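Local coordinates for protein transcriptional regulator (PDB 4YV9) that serves as an SHP pheromone receptor of the Rgg family, a DNA-binding quorum-sensing regulator that is inhibited by cyclic peptide compounds, at residues S46-L51 and I57-F62; T75-V80 and S106-A111; K82-K87 and K110-S115; E166-F171 and I208-F213. All coordinates share one frame; numbering follows the deposited sequence.

Interaction 1: residues S46-L51 and I57-F62; sequences SRLLNL and ITIDEF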
loop_
_atom_site.group_PDB
_atom_site.type_symbol
_atom_site.label_atom_id
_atom_site.label_comp_id
_atom_site.label_asym_id
_atom_site.label_seq_id
_atom_site.Cartn_x
_atom_site.Cartn_y
_atom_site.Cartn_z
ATOM N N SER B 46 -8.506 20.889 -11.101
ATOM C CA SER B 46 -8.486 20.214 -12.394
ATOM C C SER B 46 -7.278 20.640 -13.226
ATOM O O SER B 46 -6.617 19.822 -13.843
ATOM C CB SER B 46 -9.784 20.496 -13.156
ATOM O OG SER B 46 -10.101 19.414 -14.017
ATOM N N ARG B 47 -6.970 21.927 -13.224
ATOM C CA ARG B 47 -5.835 22.394 -14.003
ATOM C C ARG B 47 -4.520 21.978 -13.345
ATOM O O ARG B 47 -3.542 21.663 -14.037
ATOM C CB ARG B 47 -5.932 23.909 -14.208
ATOM C CG ARG B 47 -6.983 24.236 -15.255
ATOM C CD ARG B 47 -7.413 25.695 -15.272
ATOM N NE ARG B 47 -7.638 26.147 -16.644
ATOM C CZ ARG B 47 -8.818 26.163 -17.254
ATOM N NH1 ARG B 47 -9.910 25.768 -16.617
ATOM N NH2 ARG B 47 -8.906 26.587 -18.506
ATOM N N LEU B 48 -4.504 21.931 -12.013
ATOM C CA LEU B 48 -3.336 21.420 -11.308
ATOM C C LEU B 48 -3.107 19.949 -11.642
ATOM O O LEU B 48 -1.971 19.533 -11.899
ATOM C CB LEU B 48 -3.485 21.587 -9.792
ATOM C CG LEU B 48 -2.334 21.014 -8.956
ATOM C CD1 LEU B 48 -0.989 21.565 -9.404
ATOM C CD2 LEU B 48 -2.564 21.321 -7.486
ATOM N N LEU B 49 -4.182 19.168 -11.652
ATOM C CA LEU B 49 -4.071 17.738 -11.983
ATOM C C LEU B 49 -3.496 17.495 -13.367
ATOM O O LEU B 49 -2.753 16.536 -13.565
ATOM C CB LEU B 49 -5.425 17.048 -11.880
ATOM C CG LEU B 49 -5.667 16.269 -10.583
ATOM C CD1 LEU B 49 -5.550 17.167 -9.373
ATOM C CD2 LEU B 49 -7.023 15.612 -10.611
ATOM N N ASN B 50 -3.869 18.350 -14.315
ATOM C CA ASN B 50 -3.328 18.314 -15.677
ATOM C C ASN B 50 -1.813 18.528 -15.677
ATOM O O ASN B 50 -1.076 17.813 -16.356
ATOM C CB ASN B 50 -4.026 19.386 -16.536
ATOM C CG ASN B 50 -3.630 19.333 -18.023
ATOM O OD1 ASN B 50 -3.510 18.266 -18.615
ATOM N ND2 ASN B 50 -3.448 20.506 -18.626
ATOM N N LEU B 51 -1.357 19.523 -14.915
ATOM C CA LEU B 51 0.074 19.793 -14.758
ATOM C C LEU B 51 0.803 18.608 -14.157
ATOM O O LEU B 51 1.865 18.197 -14.635
ATOM C CB LEU B 51 0.306 21.017 -13.866
ATOM C CG LEU B 51 -0.200 22.367 -14.334
ATOM C CD1 LEU B 51 -0.027 23.424 -13.219
ATOM C CD2 LEU B 51 0.546 22.779 -15.593
ATOM N N ILE B 57 3.064 12.687 -11.868
ATOM C CA ILE B 57 2.815 12.698 -10.430
ATOM C C ILE B 57 1.307 12.723 -10.259
ATOM O O ILE B 57 0.604 13.477 -10.934
ATOM C CB ILE B 57 3.434 13.931 -9.730
ATOM C CG1 ILE B 57 4.931 14.030 -10.025
ATOM C CG2 ILE B 57 3.179 13.887 -8.215
ATOM C CD1 ILE B 57 5.521 15.395 -9.730
ATOM N N THR B 58 0.788 11.867 -9.407
ATOM C CA THR B 58 -0.630 11.902 -9.141
ATOM C C THR B 58 -0.861 12.786 -7.897
ATOM O O THR B 58 0.042 12.947 -7.067
ATOM C CB THR B 58 -1.167 10.492 -8.962
ATOM O OG1 THR B 58 -2.487 10.542 -8.416
ATOM C CG2 THR B 58 -0.243 9.701 -8.050
ATOM N N ILE B 59 -2.051 13.373 -7.786
ATOM C CA ILE B 59 -2.303 14.395 -6.770
ATOM C C ILE B 59 -2.120 13.847 -5.349
ATOM O O ILE B 59 -1.806 14.599 -4.432
ATOM C CB ILE B 59 -3.723 15.023 -6.932
ATOM C CG1 ILE B 59 -3.989 16.113 -5.877
ATOM C CG2 ILE B 59 -4.803 13.968 -6.871
ATOM C CD1 ILE B 59 -3.099 17.349 -6.012
ATOM N N ASP B 60 -2.263 12.542 -5.151
ATOM C CA ASP B 60 -2.052 12.004 -3.795
ATOM C C ASP B 60 -0.566 11.993 -3.430
ATOM O O ASP B 60 -0.187 12.241 -2.282
ATOM C CB ASP B 60 -2.650 10.604 -3.653
ATOM C CG ASP B 60 -2.248 9.667 -4.779
ATOM O OD1 ASP B 60 -2.364 10.073 -5.948
ATOM O OD2 ASP B 60 -1.840 8.517 -4.494
ATOM N N GLU B 61 0.271 11.723 -4.421
ATOM C CA GLU B 61 1.720 11.808 -4.280
ATOM C C GLU B 61 2.179 13.254 -4.012
ATOM O O GLU B 61 3.057 13.500 -3.185
ATOM C CB GLU B 61 2.388 11.252 -5.555
ATOM C CG GLU B 61 3.683 10.522 -5.306
ATOM C CD GLU B 61 4.246 9.831 -6.536
ATOM O OE1 GLU B 61 3.826 10.114 -7.684
ATOM O OE2 GLU B 61 5.128 8.997 -6.346
ATOM N N PHE B 62 1.575 14.206 -4.727
ATOM C CA PHE B 62 1.866 15.641 -4.577
ATOM C C PHE B 62 1.538 16.135 -3.170
ATOM O O PHE B 62 2.322 16.848 -2.537
ATOM C CB PHE B 62 1.079 16.447 -5.647
ATOM C CG PHE B 62 1.257 17.951 -5.557
ATOM C CD1 PHE B 62 0.428 18.722 -4.755
ATOM C CD2 PHE B 62 2.248 18.589 -6.280
ATOM C CE1 PHE B 62 0.593 20.112 -4.673
ATOM C CE2 PHE B 62 2.415 19.971 -6.204
ATOM C CZ PHE B 62 1.587 20.728 -5.409
#

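Interaction 2: residues T75-V80 and S106-A111; sequences TLLSRV and STMIKA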
loop_
_atom_site.group_PDB
_atom_site.type_symbol
_atom_site.label_atom_id
_atom_site.label_comp_id
_atom_site.label_asym_id
_atom_site.label_seq_id
_atom_site.Cartn_x
_atom_site.Cartn_y
_atom_site.Cartn_z
ATOM N N THR B 75 -5.501 12.222 11.956
ATOM C CA THR B 75 -4.988 12.944 13.116
ATOM C C THR B 75 -5.536 12.297 14.385
ATOM O O THR B 75 -4.808 12.082 15.363
ATOM C CB THR B 75 -5.368 14.446 13.069
ATOM O OG1 THR B 75 -4.790 15.054 11.905
ATOM C CG2 THR B 75 -4.868 15.169 14.306
ATOM N N LEU B 76 -6.823 11.969 14.357
ATOM C CA LEU B 76 -7.450 11.253 15.462
ATOM C C LEU B 76 -6.735 9.935 15.723
ATOM O O LEU B 76 -6.342 9.643 16.856
ATOM C CB LEU B 76 -8.926 11.004 15.179
ATOM C CG LEU B 76 -9.685 10.170 16.217
ATOM C CD1 LEU B 76 -9.566 10.789 17.603
ATOM C CD2 LEU B 76 -11.126 10.058 15.805
ATOM N N LEU B 77 -6.554 9.150 14.666
ATOM C CA LEU B 77 -5.895 7.854 14.779
ATOM C C LEU B 77 -4.480 7.950 15.337
ATOM O O LEU B 77 -4.064 7.098 16.117
ATOM C CB LEU B 77 -5.847 7.162 13.426
ATOM C CG LEU B 77 -7.216 6.762 12.895
ATOM C CD1 LEU B 77 -7.101 6.040 11.559
ATOM C CD2 LEU B 77 -7.863 5.891 13.910
ATOM N N SER B 78 -3.742 8.976 14.918
ATOM C CA SER B 78 -2.363 9.147 15.343
ATOM C C SER B 78 -2.274 9.438 16.841
ATOM O O SER B 78 -1.436 8.867 17.529
ATOM C CB SER B 78 -1.697 10.262 14.538
ATOM O OG SER B 78 -2.440 11.461 14.641
ATOM N N ARG B 79 -3.142 10.316 17.337
ATOM C CA ARG B 79 -3.233 10.601 18.767
ATOM C C ARG B 79 -3.558 9.334 19.569
ATOM O O ARG B 79 -2.816 8.960 20.480
ATOM C CB ARG B 79 -4.294 11.675 19.040
ATOM C CG ARG B 79 -3.984 13.056 18.456
ATOM C CD ARG B 79 -4.976 14.117 18.948
ATOM N NE ARG B 79 -4.776 14.428 20.367
ATOM C CZ ARG B 79 -5.564 15.220 21.094
ATOM N NH1 ARG B 79 -6.628 15.798 20.544
ATOM N NH2 ARG B 79 -5.295 15.430 22.380
ATOM N N VAL B 80 -4.667 8.681 19.211
ATOM C CA VAL B 80 -5.124 7.449 19.859
ATOM C C VAL B 80 -4.017 6.399 19.886
ATOM O O VAL B 80 -3.836 5.679 20.872
ATOM C CB VAL B 80 -6.368 6.860 19.133
ATOM C CG1 VAL B 80 -6.808 5.560 19.786
ATOM C CG2 VAL B 80 -7.510 7.860 19.125
ATOM N N SER B 106 -16.280 9.165 18.712
ATOM C CA SER B 106 -16.214 8.972 20.156
ATOM C C SER B 106 -16.614 7.547 20.475
ATOM O O SER B 106 -16.039 6.943 21.371
ATOM C CB SER B 106 -17.081 9.988 20.908
ATOM O OG SER B 106 -18.426 9.951 20.481
ATOM N N THR B 107 -17.573 6.997 19.727
ATOM C CA THR B 107 -17.942 5.594 19.895
ATOM C C THR B 107 -16.712 4.710 19.678
ATOM O O THR B 107 -16.470 3.774 20.435
ATOM C CB THR B 107 -19.083 5.160 18.930
ATOM O OG1 THR B 107 -20.332 5.705 19.386
ATOM C CG2 THR B 107 -19.189 3.636 18.899
HETATM N N MSE B 108 -15.918 5.038 18.663
HETATM C CA MSE B 108 -14.659 4.346 18.423
HETATM C C MSE B 108 -13.586 4.574 19.508
HETATM O O MSE B 108 -12.822 3.665 19.842
HETATM C CB MSE B 108 -14.091 4.767 17.070
HETATM C CG MSE B 108 -12.763 4.153 16.794
HETATM SE SE MSE B 108 -11.924 4.780 15.119
HETATM C CE MSE B 108 -10.149 4.275 15.626
ATOM N N ILE B 109 -13.506 5.795 20.022
ATOM C CA ILE B 109 -12.556 6.106 21.100
ATOM C C ILE B 109 -12.891 5.309 22.363
ATOM O O ILE B 109 -11.998 4.799 23.045
ATOM C CB ILE B 109 -12.543 7.603 21.428
ATOM C CG1 ILE B 109 -12.032 8.394 20.227
ATOM C CG2 ILE B 109 -11.622 7.893 22.619
ATOM C CD1 ILE B 109 -12.214 9.891 20.362
ATOM N N LYS B 110 -14.184 5.187 22.652
ATOM C CA LYS B 110 -14.650 4.390 23.787
ATOM C C LYS B 110 -14.296 2.918 23.604
ATOM O O LYS B 110 -13.895 2.246 24.557
ATOM C CB LYS B 110 -16.161 4.542 23.981
ATOM C CG LYS B 110 -16.614 5.961 24.323
ATOM C CD LYS B 110 -18.106 6.005 24.649
ATOM C CE LYS B 110 -18.608 7.433 24.762
ATOM N NZ LYS B 110 -20.048 7.469 25.160
ATOM N N ALA B 111 -14.453 2.417 22.383
ATOM C CA ALA B 111 -14.129 1.021 22.081
ATOM C C ALA B 111 -12.653 0.749 22.333
ATOM O O ALA B 111 -12.287 -0.262 22.925
ATOM C CB ALA B 111 -14.485 0.681 20.632
#

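Interaction 3: residues K82-K87 and K110-S115; sequences KYYAEK and KAILSS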
loop_
_atom_site.group_PDB
_atom_site.type_symbol
_atom_site.label_atom_id
_atom_site.label_comp_id
_atom_site.label_asym_id
_atom_site.label_seq_id
_atom_site.Cartn_x
_atom_site.Cartn_y
_atom_site.Cartn_z
ATOM N N LYS B 82 -0.580 6.578 19.908
ATOM C CA LYS B 82 0.538 6.697 20.818
ATOM C C LYS B 82 0.082 6.585 22.269
ATOM O O LYS B 82 0.864 6.205 23.131
ATOM C CB LYS B 82 1.279 8.008 20.556
ATOM C CG LYS B 82 1.899 8.048 19.157
ATOM C CD LYS B 82 1.557 9.325 18.400
ATOM C CE LYS B 82 1.701 9.134 16.892
ATOM N NZ LYS B 82 3.129 9.044 16.460
ATOM N N TYR B 83 -1.186 6.888 22.529
ATOM C CA TYR B 83 -1.740 6.738 23.880
ATOM C C TYR B 83 -1.977 5.266 24.220
ATOM O O TYR B 83 -1.870 4.854 25.378
ATOM C CB TYR B 83 -3.061 7.501 24.042
ATOM C CG TYR B 83 -3.007 8.991 23.769
ATOM C CD1 TYR B 83 -1.801 9.650 23.609
ATOM C CD2 TYR B 83 -4.176 9.741 23.697
ATOM C CE1 TYR B 83 -1.759 11.006 23.360
ATOM C CE2 TYR B 83 -4.143 11.098 23.453
ATOM C CZ TYR B 83 -2.933 11.725 23.288
ATOM O OH TYR B 83 -2.888 13.078 23.054
ATOM N N TYR B 84 -2.328 4.483 23.208
ATOM C CA TYR B 84 -2.594 3.062 23.390
ATOM C C TYR B 84 -1.297 2.302 23.640
ATOM O O TYR B 84 -1.265 1.324 24.393
ATOM C CB TYR B 84 -3.314 2.495 22.168
ATOM C CG TYR B 84 -3.553 1.006 22.229
ATOM C CD1 TYR B 84 -4.569 0.480 23.014
ATOM C CD2 TYR B 84 -2.771 0.129 21.489
ATOM C CE1 TYR B 84 -4.795 -0.882 23.071
ATOM C CE2 TYR B 84 -2.991 -1.235 21.535
ATOM C CZ TYR B 84 -4.004 -1.736 22.329
ATOM O OH TYR B 84 -4.230 -3.094 22.386
ATOM N N ALA B 85 -0.228 2.765 23.002
ATOM C CA ALA B 85 1.085 2.164 23.168
ATOM C C ALA B 85 1.628 2.458 24.558
ATOM O O ALA B 85 2.272 1.609 25.172
ATOM C CB ALA B 85 2.044 2.675 22.103
ATOM N N GLU B 86 1.350 3.662 25.053
ATOM C CA GLU B 86 1.870 4.109 26.343
ATOM C C GLU B 86 0.902 3.832 27.498
ATOM O O GLU B 86 1.197 4.160 28.649
ATOM C CB GLU B 86 2.205 5.604 26.280
ATOM C CG GLU B 86 1.033 6.534 26.552
ATOM C CD GLU B 86 1.325 7.985 26.184
ATOM O OE1 GLU B 86 2.250 8.232 25.379
ATOM O OE2 GLU B 86 0.638 8.883 26.717
ATOM N N LYS B 87 -0.243 3.226 27.181
ATOM C CA LYS B 87 -1.261 2.857 28.173
ATOM C C LYS B 87 -1.834 4.057 28.932
ATOM O O LYS B 87 -2.339 3.905 30.046
ATOM C CB LYS B 87 -0.696 1.846 29.185
ATOM C CG LYS B 87 -0.189 0.556 28.568
ATOM C CD LYS B 87 -1.255 -0.083 27.704
ATOM C CE LYS B 87 -0.711 -1.278 26.955
ATOM N NZ LYS B 87 0.149 -0.903 25.803
ATOM N N LYS B 110 -14.184 5.187 22.652
ATOM C CA LYS B 110 -14.650 4.390 23.787
ATOM C C LYS B 110 -14.296 2.918 23.604
ATOM O O LYS B 110 -13.895 2.246 24.557
ATOM C CB LYS B 110 -16.161 4.542 23.981
ATOM C CG LYS B 110 -16.614 5.961 24.323
ATOM C CD LYS B 110 -18.106 6.005 24.649
ATOM C CE LYS B 110 -18.608 7.433 24.762
ATOM N NZ LYS B 110 -20.048 7.469 25.160
ATOM N N ALA B 111 -14.453 2.417 22.383
ATOM C CA ALA B 111 -14.129 1.021 22.081
ATOM C C ALA B 111 -12.653 0.749 22.333
ATOM O O ALA B 111 -12.287 -0.262 22.925
ATOM C CB ALA B 111 -14.485 0.681 20.632
ATOM N N ILE B 112 -11.808 1.660 21.870
ATOM C CA ILE B 112 -10.365 1.495 22.017
ATOM C C ILE B 112 -9.970 1.634 23.468
ATOM O O ILE B 112 -9.200 0.830 23.999
ATOM C CB ILE B 112 -9.583 2.528 21.177
ATOM C CG1 ILE B 112 -9.731 2.216 19.697
ATOM C CG2 ILE B 112 -8.108 2.543 21.572
ATOM C CD1 ILE B 112 -9.501 3.420 18.811
ATOM N N LEU B 113 -10.508 2.666 24.107
ATOM C CA LEU B 113 -10.222 2.944 25.510
ATOM C C LEU B 113 -10.631 1.797 26.430
ATOM O O LEU B 113 -10.014 1.595 27.479
ATOM C CB LEU B 113 -10.923 4.235 25.942
ATOM C CG LEU B 113 -10.920 4.602 27.426
ATOM C CD1 LEU B 113 -9.506 4.757 27.923
ATOM C CD2 LEU B 113 -11.709 5.874 27.641
ATOM N N SER B 114 -11.667 1.051 26.048
ATOM C CA SER B 114 -12.130 -0.081 26.855
ATOM C C SER B 114 -11.083 -1.190 26.941
ATOM O O SER B 114 -11.133 -2.025 27.847
ATOM C CB SER B 114 -13.427 -0.664 26.293
ATOM O OG SER B 114 -13.184 -1.293 25.049
ATOM N N SER B 115 -10.145 -1.204 25.994
ATOM C CA SER B 115 -9.096 -2.224 25.972
ATOM C C SER B 115 -7.980 -1.960 26.972
ATOM O O SER B 115 -7.098 -2.794 27.143
ATOM C CB SER B 115 -8.493 -2.357 24.569
ATOM O OG SER B 115 -9.147 -3.372 23.822
#

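Interaction 4: residues E166-F171 and I208-F213; sequences EMVTSF and IEKIEF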
loop_
_atom_site.group_PDB
_atom_site.type_symbol
_atom_site.label_atom_id
_atom_site.label_comp_id
_atom_site.label_asym_id
_atom_site.label_seq_id
_atom_site.Cartn_x
_atom_site.Cartn_y
_atom_site.Cartn_z
ATOM N N GLU B 166 -20.569 -7.188 3.776
ATOM C CA GLU B 166 -20.750 -5.911 3.098
ATOM C C GLU B 166 -19.406 -5.310 2.718
ATOM O O GLU B 166 -19.210 -4.900 1.574
ATOM C CB GLU B 166 -21.541 -4.940 3.975
ATOM C CG GLU B 166 -23.014 -5.286 4.085
ATOM C CD GLU B 166 -23.635 -5.597 2.738
ATOM O OE1 GLU B 166 -23.674 -4.703 1.865
ATOM O OE2 GLU B 166 -24.074 -6.749 2.548
HETATM N N MSE B 167 -18.472 -5.296 3.664
HETATM C CA MSE B 167 -17.170 -4.667 3.457
HETATM C C MSE B 167 -16.328 -5.342 2.375
HETATM O O MSE B 167 -15.750 -4.660 1.525
HETATM C CB MSE B 167 -16.379 -4.651 4.761
HETATM C CG MSE B 167 -14.926 -4.249 4.590
HETATM SE SE MSE B 167 -13.957 -4.558 6.279
HETATM C CE MSE B 167 -14.058 -6.506 6.308
ATOM N N VAL B 168 -16.267 -6.675 2.399
ATOM C CA VAL B 168 -15.455 -7.396 1.419
ATOM C C VAL B 168 -15.998 -7.276 -0.005
ATOM O O VAL B 168 -15.247 -7.409 -0.972
ATOM C CB VAL B 168 -15.325 -8.896 1.769
ATOM C CG1 VAL B 168 -14.492 -9.074 2.984
ATOM C CG2 VAL B 168 -16.685 -9.530 1.970
ATOM N N THR B 169 -17.292 -7.011 -0.140
ATOM C CA THR B 169 -17.890 -6.914 -1.464
ATOM C C THR B 169 -18.050 -5.467 -1.947
ATOM O O THR B 169 -18.389 -5.227 -3.114
ATOM C CB THR B 169 -19.266 -7.629 -1.509
ATOM O OG1 THR B 169 -20.155 -7.042 -0.551
ATOM C CG2 THR B 169 -19.107 -9.113 -1.188
ATOM N N SER B 170 -17.750 -4.509 -1.079
ATOM C CA SER B 170 -17.983 -3.106 -1.392
ATOM C C SER B 170 -16.831 -2.163 -1.055
ATOM O O SER B 170 -17.059 -0.977 -0.858
ATOM C CB SER B 170 -19.233 -2.620 -0.654
ATOM O OG SER B 170 -20.275 -3.576 -0.732
ATOM N N PHE B 171 -15.604 -2.656 -0.969
ATOM C CA PHE B 171 -14.503 -1.746 -0.666
ATOM C C PHE B 171 -13.849 -1.341 -1.971
ATOM O O PHE B 171 -13.951 -2.052 -2.972
ATOM C CB PHE B 171 -13.474 -2.377 0.274
ATOM C CG PHE B 171 -12.598 -3.393 -0.393
ATOM C CD1 PHE B 171 -13.024 -4.706 -0.537
ATOM C CD2 PHE B 171 -11.353 -3.033 -0.891
ATOM C CE1 PHE B 171 -12.218 -5.642 -1.173
ATOM C CE2 PHE B 171 -10.552 -3.958 -1.511
ATOM C CZ PHE B 171 -10.979 -5.264 -1.662
ATOM N N ILE B 208 -13.127 -18.177 4.195
ATOM C CA ILE B 208 -11.943 -18.822 3.654
ATOM C C ILE B 208 -11.870 -18.635 2.138
ATOM O O ILE B 208 -10.828 -18.269 1.592
ATOM C CB ILE B 208 -11.951 -20.326 4.013
ATOM C CG1 ILE B 208 -11.569 -20.506 5.483
ATOM C CG2 ILE B 208 -11.028 -21.116 3.103
ATOM C CD1 ILE B 208 -12.069 -21.829 6.077
ATOM N N GLU B 209 -12.991 -18.867 1.469
ATOM C CA GLU B 209 -13.072 -18.646 0.023
ATOM C C GLU B 209 -12.793 -17.174 -0.344
ATOM O O GLU B 209 -12.019 -16.903 -1.259
ATOM C CB GLU B 209 -14.440 -19.092 -0.496
ATOM C CG GLU B 209 -14.644 -18.894 -1.980
ATOM C CD GLU B 209 -15.231 -17.532 -2.315
ATOM O OE1 GLU B 209 -15.740 -16.858 -1.393
ATOM O OE2 GLU B 209 -15.173 -17.143 -3.494
ATOM N N LYS B 210 -13.410 -16.234 0.375
ATOM C CA LYS B 210 -13.160 -14.805 0.155
ATOM C C LYS B 210 -11.699 -14.430 0.405
ATOM O O LYS B 210 -11.099 -13.708 -0.382
ATOM C CB LYS B 210 -14.049 -13.938 1.051
ATOM C CG LYS B 210 -15.539 -14.162 0.887
ATOM C CD LYS B 210 -16.012 -13.875 -0.536
ATOM C CE LYS B 210 -15.845 -12.426 -0.927
ATOM N NZ LYS B 210 -16.366 -12.218 -2.336
ATOM N N ILE B 211 -11.130 -14.912 1.505
ATOM C CA ILE B 211 -9.748 -14.578 1.838
ATOM C C ILE B 211 -8.800 -15.126 0.772
ATOM O O ILE B 211 -7.868 -14.451 0.362
ATOM C CB ILE B 211 -9.358 -15.101 3.232
ATOM C CG1 ILE B 211 -10.064 -14.275 4.321
ATOM C CG2 ILE B 211 -7.848 -15.009 3.441
ATOM C CD1 ILE B 211 -10.173 -15.005 5.692
ATOM N N GLU B 212 -9.054 -16.340 0.301
ATOM C CA GLU B 212 -8.219 -16.915 -0.745
ATOM C C GLU B 212 -8.272 -16.044 -1.990
ATOM O O GLU B 212 -7.250 -15.837 -2.655
ATOM C CB GLU B 212 -8.661 -18.338 -1.081
ATOM C CG GLU B 212 -8.355 -19.335 0.010
ATOM C CD GLU B 212 -8.965 -20.700 -0.255
ATOM O OE1 GLU B 212 -9.866 -20.805 -1.119
ATOM O OE2 GLU B 212 -8.532 -21.666 0.402
ATOM N N PHE B 213 -9.465 -15.542 -2.305
ATOM C CA PHE B 213 -9.631 -14.687 -3.473
ATOM C C PHE B 213 -8.885 -13.364 -3.287
ATOM O O PHE B 213 -8.231 -12.892 -4.207
ATOM C CB PHE B 213 -11.108 -14.427 -3.750
ATOM C CG PHE B 213 -11.344 -13.564 -4.945
ATOM C CD1 PHE B 213 -10.992 -14.005 -6.208
ATOM C CD2 PHE B 213 -11.891 -12.299 -4.810
ATOM C CE1 PHE B 213 -11.193 -13.202 -7.322
ATOM C CE2 PHE B 213 -12.095 -11.495 -5.922
ATOM C CZ PHE B 213 -11.746 -11.949 -7.172
#

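Interaction 1: residues S46-L51 and I57-F62
Leu49 and Ile59 make the closest apolar contact here. Methyl CD1 of Leu49 lies over the branch point of Ile59, 3.7 Å from Ile59 CB. Leu49 CD1 is also 4.0 Å from Ile59 CG1, and the two side chains cross at about a right angle. Ile59 holds CG1 anti to its own backbone N (chi1 -179°). With chi2 at 66°, CD1 of Ile59 then comes near Leu48, whose CD2 is 4.3 Å away. The same CD2 of Leu48 approaches the Phe62 ring obliquely, at 4.4 Å from CE1. One leucine methyl therefore touches both an isoleucine and an aromatic ring, one helical turn apart.

No hydrogen bond joins the two segments. Within 57-62 one side-chain bond stands at the start of helix 59-66. Thr58 OG1 donates to Asp60 OD1 over 2.5 Å, a short bond that meets the oxygen nearly head-on. Thr58 O takes the first turn's backbone bond from Phe62 N. The other oxygen of Asp60 lies close to Asp60 of the second subunit; the Thr58 bond, or a shared proton, could ease the like charges.

The contact belongs to the helix-turn-helix region, which is probably the DNA-reading part of the protein, and it packs helix 45-54 against helix 59-66. Phe62 also rests on Thr8, Leu9 and Leu12 of helix 6-15, and Leu48 on Phe36 of helix 30-37. Ile59 also meets Val63 of the second subunit, so helix 59-66 touches both its own bundle and the dimer partner.

Interaction 2: residues T75-V80 and S106-A111
Leu77 and Met108, and beside them Leu76 and Ile109, join helix 72-85 to helix 103-113 by apolar contact. Leu77 CD2 meets the terminal methyl CE of selenomethionine Met108 at 3.3 Å. That is closer than two methyls normally come, so the exact value is doubtful. The Met108 chain is fully drawn out, with chi1 at 177° and the rest extended. It reaches across the gap and meets the Leu77 side chain at about a right angle. In the second pair, Leu76 CD1 touches Ile109 CD1 at 3.9 Å, methyl against methyl. The four residues are buried.

No polar bond crosses between the two segments. Within 75-80, Ser78 OG donates to Thr75 O over 2.6 Å, from a position tilted out of the carbonyl plane. Thr75 O also accepts the regular helical bond from Arg79 N, and the two donors come from the same face of its plane. Phe74 O is a second acceptor for the Ser78 hydroxyl, whose one proton the two must share. Lys110 pairs with Glu126.

Met108 also packs on Leu147 and Asn150, and Leu77 on Tyr142 and Ile146, all of helix 142-151. Leu77 and Val80 touch a modified side chain of the bound peptide. Stacking of a helix on the next but one along the chain is characteristic of TPR-like helical repeats, and here such packing lines part of the peptide site.

Interaction 3: residues K82-K87 and K110-S115
Tyr84 faces Ile112 and Ser115 where two helices approach their C-terminal ends, and the nearest backbone approach is 7.9 Å from Tyr84 CA to Leu113 CA. A chi1 of 176° turns the Tyr84 ring out across to the other helix. CD1 of the Tyr84 ring lies 4.3 Å from Ile112 CG2, which approaches obliquely. Further along the same side, CE1 of Tyr84 is 4.3 Å from Ser115 CB, which sits at the ring edge, near the ring plane.

The three residues also pack against a modified side chain of the bound peptide. They are therefore part of the site of that peptide in the TPR-like repeat domain, which may overlap the pheromone site.

Side-chain bonds also reach backbone carbonyls within each segment. Lys87 leaves the helix with positive phi (61°) and folds its chain back. Lys87 NZ then donates to Tyr84 O over 3.0 Å, in the carbonyl plane, with a weaker bond to Ala85 O. A positive charge here should suit the negative end of the helix dipole. On the second segment, Ser114 OG donates to Ala111 O over 2.5 Å, 34° off the plane of that carbonyl.

Interaction 4: residues E166-F171 and I208-F213
Lys210 meets Val168 because its chain is folded: CG lies beside the backbone N, and bends at chi2 (-60°) and chi3 (-64°) curl the rest round. Val168 contributes CG2, the methyl held between its backbone N and carbonyl carbon. The contact joins the end of helix 157-169 to helix 201-215, within the TPR-like helical-repeat domain. CE of Lys210 lies 4.2 Å from Val168 CG2, and the two side chains cross at a slant. The ammonium end passes on to Thr169, with Lys210 NZ 4.3 Å from Thr169 CG2. The Val168 pair is a methylene-on-methyl contact; the approach of NZ to Thr169 is a long one. No hydrogen bond crosses between the segments.

The buried Val168 has further neighbours. It touches Val184 and Ser188 of helix 179-197, the helix that comes between these two in the chain, and also Tyr206 of helix 201-215. Thr169 OG1 is bonded to Lys165 O, so the polar branch of Thr169 serves its own helix while its methyl faces Lys210.

The helix then gives way to a turn. The Phe171 ring folds back so that Met167 O lies at its edge, in the ring plane. Ser170 OG closes the turn by donating to Glu166 O over 2.9 Å, at a C=O...donor angle of 147°.

Overall arrangement
The contacts follow the chain from the helix-turn-helix region into the TPR-like domain. Interaction 1 comes first, on helices 45-54 and 59-66, and helix 72-85 follows directly. Interactions 2 and 3 both join helix 72-85 to helix 103-113. Their centres are 8 Å apart, and they touch where Val80 CG1 meets Ile112 CD1 at 3.6 Å. Both adjoin the bound peptide. Interaction 4 closes the series on helices 157-169 and 201-215, about 26 Å from interaction 2, centre to centre, and across the chain's centre. Interaction 1 lies 31 Å from interaction 2 by centres. The helix-turn-helix region, probably the DNA-reading part, thus lies apart from the contacts that adjoin the peptide.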